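Local coordinates for malonate decarboxylase acyl carrier protein (PDB 5VIT), which probably serves as the acyl carrier subunit of malonate decarboxylase, carrying acetyl and malonyl thioesters on a phosphoribosyl-dephospho-CoA prosthetic group, at residues 45-50 and 75-80. Sequence-based numbering, arbitrary orientation.
Sequences QTSVNG and IHDFGA
Gln45 and Thr46 pair in parallel with His76 and Asp77 at the C-terminal ends of two neighbouring strands. Three backbone hydrogen bonds make the ladder. Gln45 N donates to Ile75 O at 2.9 Å, and Asp77 N to Gln45 O at 2.7 Å. Past the end of the first strand, Ser47 N still reaches Asp77 O at 3.1 Å, a more bent bond (142° at the hydrogen).

The side-chain bonds gather on Asp77. With chi1 at -176°, the Thr46 hydroxyl is trans to the main-chain nitrogen. That carries Thr46 OG1 over to Asp77, where it donates to Asp77 OD2 at 2.6 Å. It meets that oxygen on the anti side, close to the carboxylate plane. Gly79 N comes to the same OD2 from above the plane, closing an Asx turn. Ala80 N binds Asp77 OD1 at 2.9 Å on the syn side. Three donors thus fix the carboxylate. With the Asp77 carboxylate cut back to an alanine, the Thr46 hydroxyl would probably lose its acceptor and the turn through Gly79 and Ala80 would be less firmly held.

The remaining contacts are looser. On the other sheet face, Gln45 OE1 lies at the edge of the His76 ring, 3.4 Å from His76 CD2, while His76 ND1 bonds Glu29. Ser47 OG sits at the Phe78 ring edge, and Val48 CG2 packs on Gly79 CA.

The pair closes a beta-alpha-beta unit: strand 39-46, helix 52-62, strand 71-78. Trp55 of that helix touches Thr46 and Asp77. Strands 2-9 and 27-34 flank the two strands on their outer sides.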
loop_
_atom_site.group_PDB
_atom_site.type_symbol
_atom_site.label_atom_id
_atom_site.label_comp_id
_atom_site.label_asym_id
_atom_site.label_seq_id
_atom_site.Cartn_x
_atom_site.Cartn_y
_atom_site.Cartn_z
ATOM N N GLN B 45 8.367 17.060 24.150
ATOM C CA GLN B 45 7.720 18.261 24.648
ATOM C C GLN B 45 6.772 18.722 23.565
ATOM O O GLN B 45 7.194 18.947 22.419
ATOM C CB GLN B 45 8.741 19.335 24.981
ATOM C CG GLN B 45 8.689 19.780 26.402
ATOM C CD GLN B 45 9.920 20.562 26.806
ATOM O OE1 GLN B 45 10.833 20.767 26.004
ATOM N NE2 GLN B 45 9.957 20.996 28.063
ATOM N N THR B 46 5.491 18.833 23.902
ATOM C CA THR B 46 4.480 19.107 22.887
ATOM C C THR B 46 3.505 20.162 23.397
ATOM O O THR B 46 3.212 20.223 24.580
ATOM C CB THR B 46 3.716 17.793 22.458
ATOM O OG1 THR B 46 2.799 18.079 21.396
ATOM C CG2 THR B 46 2.942 17.192 23.635
ATOM N N SER B 47 3.029 21.002 22.490
ATOM C CA SER B 47 2.030 22.011 22.809
ATOM C C SER B 47 0.631 21.431 23.020
ATOM O O SER B 47 -0.230 22.077 23.614
ATOM C CB SER B 47 1.971 23.041 21.686
ATOM O OG SER B 47 1.774 22.397 20.438
ATOM N N VAL B 48 0.409 20.230 22.493
ATOM C CA VAL B 48 -0.888 19.567 22.552
ATOM C C VAL B 48 -1.060 18.736 23.833
ATOM O O VAL B 48 -0.364 17.733 24.036
ATOM C CB VAL B 48 -1.083 18.640 21.357
ATOM C CG1 VAL B 48 -2.531 18.138 21.310
ATOM C CG2 VAL B 48 -0.702 19.347 20.063
ATOM N N ASN B 49 -1.991 19.152 24.689
ATOM C CA ASN B 49 -2.245 18.465 25.953
ATOM C C ASN B 49 -3.037 17.182 25.754
ATOM O O ASN B 49 -3.853 17.097 24.840
ATOM C CB ASN B 49 -2.999 19.379 26.919
ATOM C CG ASN B 49 -2.224 20.631 27.269
ATOM O OD1 ASN B 49 -1.071 20.569 27.701
ATOM N ND2 ASN B 49 -2.858 21.784 27.078
ATOM N N GLY B 50 -2.788 16.195 26.613
ATOM C CA GLY B 50 -3.516 14.940 26.592
ATOM C C GLY B 50 -3.251 14.058 25.381
ATOM O O GLY B 50 -4.124 13.288 24.952
ATOM N N ILE B 75 12.428 15.458 21.321
ATOM C CA ILE B 75 11.449 16.005 20.401
ATOM C C ILE B 75 10.849 17.278 20.973
ATOM O O ILE B 75 10.484 17.320 22.150
ATOM C CB ILE B 75 10.335 14.982 20.107
ATOM C CG1 ILE B 75 10.886 13.829 19.270
ATOM C CG2 ILE B 75 9.158 15.649 19.412
ATOM C CD1 ILE B 75 9.926 12.694 19.112
ATOM N N HIS B 76 10.773 18.320 20.143
ATOM C CA HIS B 76 10.074 19.549 20.506
ATOM C C HIS B 76 9.009 19.781 19.468
ATOM O O HIS B 76 9.309 20.168 18.333
ATOM C CB HIS B 76 11.037 20.748 20.596
ATOM C CG HIS B 76 12.162 20.545 21.565
ATOM N ND1 HIS B 76 13.489 20.650 21.202
ATOM C CD2 HIS B 76 12.157 20.236 22.887
ATOM C CE1 HIS B 76 14.253 20.417 22.255
ATOM N NE2 HIS B 76 13.469 20.154 23.289
ATOM N N ASP B 77 7.767 19.519 19.858
ATOM C CA ASP B 77 6.635 19.580 18.951
ATOM C C ASP B 77 5.675 20.740 19.222
ATOM O O ASP B 77 5.230 20.955 20.350
ATOM C CB ASP B 77 5.843 18.271 19.003
ATOM C CG ASP B 77 4.512 18.393 18.307
ATOM O OD1 ASP B 77 4.502 18.292 17.072
ATOM O OD2 ASP B 77 3.479 18.624 18.977
ATOM N N PHE B 78 5.342 21.462 18.157
ATOM C CA PHE B 78 4.381 22.563 18.201
ATOM C C PHE B 78 3.140 22.152 17.385
ATOM O O PHE B 78 2.735 22.837 16.441
ATOM C CB PHE B 78 5.034 23.851 17.651
ATOM C CG PHE B 78 4.281 25.128 17.938
ATOM C CD1 PHE B 78 3.049 25.125 18.593
ATOM C CD2 PHE B 78 4.820 26.354 17.537
ATOM C CE1 PHE B 78 2.369 26.312 18.846
ATOM C CE2 PHE B 78 4.141 27.548 17.775
ATOM C CZ PHE B 78 2.915 27.528 18.437
ATOM N N GLY B 79 2.558 21.012 17.730
ATOM C CA GLY B 79 1.287 20.608 17.138
ATOM C C GLY B 79 1.308 20.012 15.738
ATOM O O GLY B 79 0.354 20.162 14.975
ATOM N N ALA B 80 2.391 19.327 15.390
ATOM C CA ALA B 80 2.454 18.617 14.130
ATOM C C ALA B 80 1.395 17.499 14.095
ATOM O O ALA B 80 1.068 16.936 15.132
ATOM C CB ALA B 80 3.841 18.047 13.922
#